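Local atomic coordinates of catechol 2,3-dioxygenase (Pseudomonas sp. KL28, PDB entry 3HPY), a protein that probably opens the ring of catechols next to the diol with molecular oxygen, using ferrous iron, in the breakdown of aromatic hydrocarbons. Residues P9-V14 and E119-K124; R42-C47 and E100-G105. All blocks are in the same frame, centred on the assembly; numbering follows the deposited sequence.

Contact 1: P9-V14 and E119-K124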
loop_
_atom_site.group_PDB
_atom_site.type_symbol
_atom_site.label_atom_id
_atom_site.label_comp_id
_atom_site.label_asym_id
_atom_site.label_seq_id
_atom_site.Cartn_x
_atom_site.Cartn_y
_atom_site.Cartn_z
ATOM N N PRO C 9 8.434 -2.387 25.729
ATOM C CA PRO C 9 9.083 -1.132 26.119
ATOM C C PRO C 9 7.944 -0.308 26.717
ATOM O O PRO C 9 6.875 -0.209 26.102
ATOM C CB PRO C 9 9.544 -0.554 24.790
ATOM C CG PRO C 9 9.860 -1.767 23.977
ATOM C CD PRO C 9 8.791 -2.773 24.351
ATOM N N GLY C 10 8.151 0.266 27.903
ATOM C CA GLY C 10 7.095 1.041 28.538
ATOM C C GLY C 10 7.182 2.545 28.340
ATOM O O GLY C 10 6.162 3.207 28.156
ATOM N N HIS C 11 8.392 3.092 28.373
ATOM C CA HIS C 11 8.550 4.525 28.200
ATOM C C HIS C 11 9.997 4.956 27.975
ATOM O O HIS C 11 10.938 4.252 28.353
ATOM C CB HIS C 11 7.962 5.248 29.426
ATOM C CG HIS C 11 8.610 4.876 30.725
ATOM N ND1 HIS C 11 7.917 4.835 31.917
ATOM C CD2 HIS C 11 9.893 4.564 31.027
ATOM C CE1 HIS C 11 8.746 4.512 32.895
ATOM N NE2 HIS C 11 9.950 4.342 32.381
ATOM N N ALA C 12 10.169 6.113 27.345
ATOM C CA ALA C 12 11.499 6.652 27.098
ATOM C C ALA C 12 11.567 8.083 27.629
ATOM O O ALA C 12 10.824 8.947 27.171
ATOM C CB ALA C 12 11.806 6.638 25.607
ATOM N N GLN C 13 12.437 8.341 28.603
ATOM C CA GLN C 13 12.563 9.699 29.123
ATOM C C GLN C 13 13.684 10.381 28.352
ATOM O O GLN C 13 14.857 10.040 28.515
ATOM C CB GLN C 13 12.886 9.699 30.620
ATOM C CG GLN C 13 13.095 11.106 31.195
ATOM C CD GLN C 13 11.841 11.692 31.817
ATOM O OE1 GLN C 13 11.537 11.444 32.986
ATOM N NE2 GLN C 13 11.099 12.469 31.033
ATOM N N VAL C 14 13.303 11.336 27.508
ATOM C CA VAL C 14 14.245 12.067 26.667
ATOM C C VAL C 14 14.219 13.558 27.005
ATOM O O VAL C 14 13.171 14.123 27.326
ATOM C CB VAL C 14 13.897 11.872 25.161
ATOM C CG1 VAL C 14 14.831 12.700 24.284
ATOM C CG2 VAL C 14 14.012 10.404 24.791
ATOM N N GLU C 119 14.761 0.853 33.284
ATOM C CA GLU C 119 13.721 0.830 34.302
ATOM C C GLU C 119 12.753 -0.321 34.064
ATOM O O GLU C 119 12.513 -0.711 32.927
ATOM C CB GLU C 119 12.948 2.152 34.303
ATOM C CG GLU C 119 13.496 3.209 35.251
ATOM C CD GLU C 119 12.605 4.427 35.325
ATOM O OE1 GLU C 119 11.385 4.288 35.089
ATOM O OE2 GLU C 119 13.117 5.527 35.634
ATOM N N LEU C 120 12.211 -0.860 35.149
ATOM C CA LEU C 120 11.243 -1.953 35.093
ATOM C C LEU C 120 10.099 -1.578 36.031
ATOM O O LEU C 120 10.332 -1.241 37.193
ATOM C CB LEU C 120 11.892 -3.264 35.558
ATOM C CG LEU C 120 12.395 -4.282 34.526
ATOM C CD1 LEU C 120 13.125 -3.607 33.386
ATOM C CD2 LEU C 120 13.298 -5.261 35.225
ATOM N N TYR C 121 8.868 -1.604 35.527
ATOM C CA TYR C 121 7.716 -1.279 36.352
ATOM C C TYR C 121 6.562 -2.181 35.979
ATOM O O TYR C 121 6.516 -2.713 34.871
ATOM C CB TYR C 121 7.284 0.176 36.150
ATOM C CG TYR C 121 6.763 0.479 34.757
ATOM C CD1 TYR C 121 7.640 0.709 33.697
ATOM C CD2 TYR C 121 5.391 0.557 34.507
ATOM C CE1 TYR C 121 7.163 1.019 32.417
ATOM C CE2 TYR C 121 4.903 0.863 33.238
ATOM C CZ TYR C 121 5.794 1.099 32.199
ATOM O OH TYR C 121 5.305 1.457 30.959
ATOM N N ALA C 122 5.621 -2.337 36.903
ATOM C CA ALA C 122 4.458 -3.179 36.657
ATOM C C ALA C 122 3.177 -2.369 36.661
ATOM O O ALA C 122 2.123 -2.857 36.250
ATOM C CB ALA C 122 4.376 -4.273 37.713
ATOM N N GLU C 123 3.259 -1.126 37.114
ATOM C CA GLU C 123 2.063 -0.307 37.184
ATOM C C GLU C 123 2.125 1.017 36.440
ATOM O O GLU C 123 3.143 1.714 36.431
ATOM C CB GLU C 123 1.688 -0.064 38.650
ATOM C CG GLU C 123 1.296 -1.328 39.411
ATOM C CD GLU C 123 0.985 -1.052 40.876
ATOM O OE1 GLU C 123 0.094 -0.217 41.146
ATOM O OE2 GLU C 123 1.630 -1.670 41.754
ATOM N N LYS C 124 1.004 1.341 35.806
ATOM C CA LYS C 124 0.839 2.570 35.049
ATOM C C LYS C 124 -0.615 2.624 34.616
ATOM O O LYS C 124 -1.113 1.724 33.934
ATOM C CB LYS C 124 1.761 2.590 33.830
ATOM C CG LYS C 124 1.598 3.840 32.974
ATOM C CD LYS C 124 2.663 3.938 31.883
ATOM C CE LYS C 124 4.006 4.414 32.427
ATOM N NZ LYS C 124 4.975 4.661 31.317
#

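Contact 2: R42-C47 and E100-G105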
loop_
_atom_site.group_PDB
_atom_site.type_symbol
_atom_site.label_atom_id
_atom_site.label_comp_id
_atom_site.label_asym_id
_atom_site.label_seq_id
_atom_site.Cartn_x
_atom_site.Cartn_y
_atom_site.Cartn_z
ATOM N N ARG C 42 7.945 18.147 33.414
ATOM C CA ARG C 42 7.998 17.087 32.417
ATOM C C ARG C 42 6.613 16.901 31.817
ATOM O O ARG C 42 5.611 16.947 32.531
ATOM C CB ARG C 42 8.453 15.783 33.060
ATOM C CG ARG C 42 9.670 15.934 33.931
ATOM C CD ARG C 42 9.544 15.008 35.114
ATOM N NE ARG C 42 10.303 13.775 34.956
ATOM C CZ ARG C 42 10.181 12.727 35.767
ATOM N NH1 ARG C 42 9.324 12.764 36.779
ATOM N NH2 ARG C 42 10.939 11.657 35.591
ATOM N N VAL C 43 6.554 16.702 30.505
ATOM C CA VAL C 43 5.274 16.500 29.834
ATOM C C VAL C 43 5.238 15.086 29.257
ATOM O O VAL C 43 6.176 14.653 28.583
ATOM C CB VAL C 43 5.047 17.558 28.728
ATOM C CG1 VAL C 43 6.211 17.581 27.792
ATOM C CG2 VAL C 43 3.766 17.266 27.980
ATOM N N TYR C 44 4.154 14.371 29.549
ATOM C CA TYR C 44 3.996 12.987 29.113
ATOM C C TYR C 44 3.173 12.826 27.836
ATOM O O TYR C 44 2.176 13.525 27.620
ATOM C CB TYR C 44 3.351 12.153 30.230
ATOM C CG TYR C 44 4.045 12.210 31.585
ATOM C CD1 TYR C 44 4.089 13.397 32.322
ATOM C CD2 TYR C 44 4.625 11.068 32.145
ATOM C CE1 TYR C 44 4.686 13.445 33.579
ATOM C CE2 TYR C 44 5.227 11.105 33.409
ATOM C CZ TYR C 44 5.253 12.297 34.119
ATOM O OH TYR C 44 5.841 12.341 35.363
ATOM N N PHE C 45 3.600 11.873 27.012
ATOM C CA PHE C 45 2.945 11.562 25.745
ATOM C C PHE C 45 2.762 10.059 25.609
ATOM O O PHE C 45 3.399 9.280 26.317
ATOM C CB PHE C 45 3.800 12.012 24.558
ATOM C CG PHE C 45 4.002 13.493 24.458
ATOM C CD1 PHE C 45 5.130 14.097 25.011
ATOM C CD2 PHE C 45 3.105 14.278 23.742
ATOM C CE1 PHE C 45 5.363 15.458 24.840
ATOM C CE2 PHE C 45 3.328 15.638 23.568
ATOM C CZ PHE C 45 4.460 16.229 24.116
ATOM N N LYS C 46 1.896 9.665 24.678
ATOM C CA LYS C 46 1.640 8.260 24.373
ATOM C C LYS C 46 1.144 8.163 22.927
ATOM O O LYS C 46 0.698 9.158 22.350
ATOM C CB LYS C 46 0.581 7.678 25.309
ATOM C CG LYS C 46 -0.842 8.152 25.018
ATOM C CD LYS C 46 -1.823 7.472 25.950
ATOM C CE LYS C 46 -2.152 6.060 25.470
ATOM N NZ LYS C 46 -3.084 6.124 24.294
ATOM N N CYS C 47 1.239 6.979 22.334
ATOM C CA CYS C 47 0.754 6.795 20.970
ATOM C C CYS C 47 -0.756 6.665 21.107
ATOM O O CYS C 47 -1.237 6.087 22.084
ATOM C CB CYS C 47 1.368 5.539 20.357
ATOM S SG CYS C 47 3.162 5.671 20.093
ATOM N N GLU C 100 6.434 9.135 41.624
ATOM C CA GLU C 100 7.522 10.008 41.183
ATOM C C GLU C 100 7.210 10.444 39.756
ATOM O O GLU C 100 7.448 11.594 39.380
ATOM C CB GLU C 100 8.866 9.271 41.251
ATOM C CG GLU C 100 10.070 10.195 41.307
ATOM C CD GLU C 100 10.388 10.817 39.968
ATOM O OE1 GLU C 100 11.177 11.783 39.923
ATOM O OE2 GLU C 100 9.852 10.330 38.953
ATOM N N MET C 101 6.670 9.505 38.979
ATOM C CA MET C 101 6.253 9.739 37.600
ATOM C C MET C 101 4.724 9.737 37.623
ATOM O O MET C 101 4.108 8.918 38.309
ATOM C CB MET C 101 6.753 8.619 36.673
ATOM C CG MET C 101 7.890 9.021 35.743
ATOM S SD MET C 101 8.366 7.725 34.532
ATOM C CE MET C 101 7.064 7.882 33.322
ATOM N N LEU C 102 4.117 10.658 36.882
ATOM C CA LEU C 102 2.663 10.760 36.821
ATOM C C LEU C 102 2.000 9.432 36.461
ATOM O O LEU C 102 2.461 8.707 35.574
ATOM C CB LEU C 102 2.261 11.819 35.795
ATOM C CG LEU C 102 1.515 13.055 36.282
ATOM C CD1 LEU C 102 1.366 14.026 35.126
ATOM C CD2 LEU C 102 0.162 12.661 36.830
ATOM N N GLU C 103 0.917 9.131 37.171
ATOM C CA GLU C 103 0.132 7.919 36.965
ATOM C C GLU C 103 0.949 6.635 36.907
ATOM O O GLU C 103 0.459 5.604 36.439
ATOM C CB GLU C 103 -0.694 8.066 35.689
ATOM C CG GLU C 103 -1.534 9.328 35.681
ATOM C CD GLU C 103 -2.472 9.415 36.873
ATOM O OE1 GLU C 103 -3.399 8.585 36.977
ATOM O OE2 GLU C 103 -2.278 10.315 37.714
ATOM N N THR C 104 2.180 6.695 37.410
ATOM C CA THR C 104 3.071 5.541 37.406
ATOM C C THR C 104 3.373 4.946 38.781
ATOM O O THR C 104 3.447 5.659 39.794
ATOM C CB THR C 104 4.405 5.900 36.755
ATOM O OG1 THR C 104 4.150 6.633 35.552
ATOM C CG2 THR C 104 5.201 4.637 36.429
ATOM N N GLY C 105 3.564 3.628 38.793
ATOM C CA GLY C 105 3.868 2.920 40.017
ATOM C C GLY C 105 5.360 2.919 40.240
ATOM O O GLY C 105 6.122 3.454 39.436
#

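Contact 1: P9-V14 and E119-K124
His11 of strand 9-16 meets Glu119, Tyr121 and Lys124. Its CB sits 3.6 Å from Lys124 NZ, and CG lies at a similar distance from that ammonium. With chi1 at 60°, CG stands between the backbone N and the carbonyl carbon, which sets the imidazole between Glu119 and Tyr121 of strand 117-121 and Lys124 just beyond it. ND1 then accepts a hydrogen bond from Lys124 NZ at 3.0 Å, the lysine nitrogen lying 16° out of the ring plane. CE1 comes 3.9 Å from Tyr121 CE1, which lies over one face of the imidazole, toward its rim; the two rings are nearly parallel (12°) but slid so far apart that they barely overlap. At the far tip, NE2 makes a weak, bent hydrogen bond to Glu119 OE1, in the ring plane; the exact place of that oxygen is less sure. Lys124 NZ also donates hydrogen bonds to Ser54 O and, weakly, to Tyr121 OH, and Glu119 OE2 forms salt bridges with Arg107 and Arg109. Beside the histidine, Tyr121 OH presses to 3.0 Å from Gly10 CA, which lies near the plane of the phenol. Gly10 and His11 together face Gly70 of strand 65-73, a classic beta bulge in the mixed sheet of the N-terminal VOC (glyoxalase-like) module.

Contact 2: R42-C47 and E100-G105
Tyr44 of strand 43-46 packs against Met101 and Leu102 in the loop before strand 107-111, and this is where the two segments fit most tightly. Its phenol oxygen takes a hydrogen bond from Leu102 N, with OH to N at 2.8 Å and an almost straight N-H...O angle of 174°. Leu102 CB covers one face of the same ring in a CH-pi contact, 3.8 Å from the centroid and 25° off the normal, while Leu102 CD1 lies against Tyr44 CE1. Met101 closes in at the ring edge: its chain bends at chi3 and brings the methyl CE to 3.7 Å from Tyr44 CE2. The loop makes a type II turn from Met101 to Thr104, closed by Thr104 N to Met101 O, and Thr104 OG1 also bonds Leu102 O.

The Arg42 end is looser in its bonding. NH1 makes two weak hydrogen bonds, one to Glu100 O and one to Glu100 OE2 at 3.3 Å, the second part of a salt bridge, with guanidinium and carboxylate planes 77° apart. Glu100 shares that oxygen with Arg107, whereas Arg42 has a stronger partner in Gln13 OE1. Both Leu102 and Glu100 are partly exposed, while Tyr44, Met101 and Arg42 are buried.

Tyr44 OH is also hydrogen-bonded to Asp38 OD2. Since Leu102 N donates to the phenol, the hydroxyl is probably the donor to that carboxylate, so the buried oxygen both accepts and gives. The loop is thus tied to the strand chiefly by a directed backbone bond and a ring packed on one face by Leu102, with the charged pair a weaker addition.

Contacts 1 and 2 have centres about 9 Å apart, on the same side of the chain's centre, and both reach the same eight-stranded mixed beta-sheet of the N-terminal VOC module. In sequence they are nested: 9-14 comes first, then 42-47, 100-105 and finally 119-124, so contact 2 closes a loop inside the one closed by contact 1. They also touch directly. Gln13 OE1 lies 2.7 Å from Arg42 NH2, a probable hydrogen bond, and His11 packs on Met101. A further probable bond joins Glu123 O to Gly105 N. Together they link strands 9-16 and 43-46 to the chain around strands 107-111 and 117-121, so the two contacts form one connected set of side chains beside the beta-sheet, mostly buried.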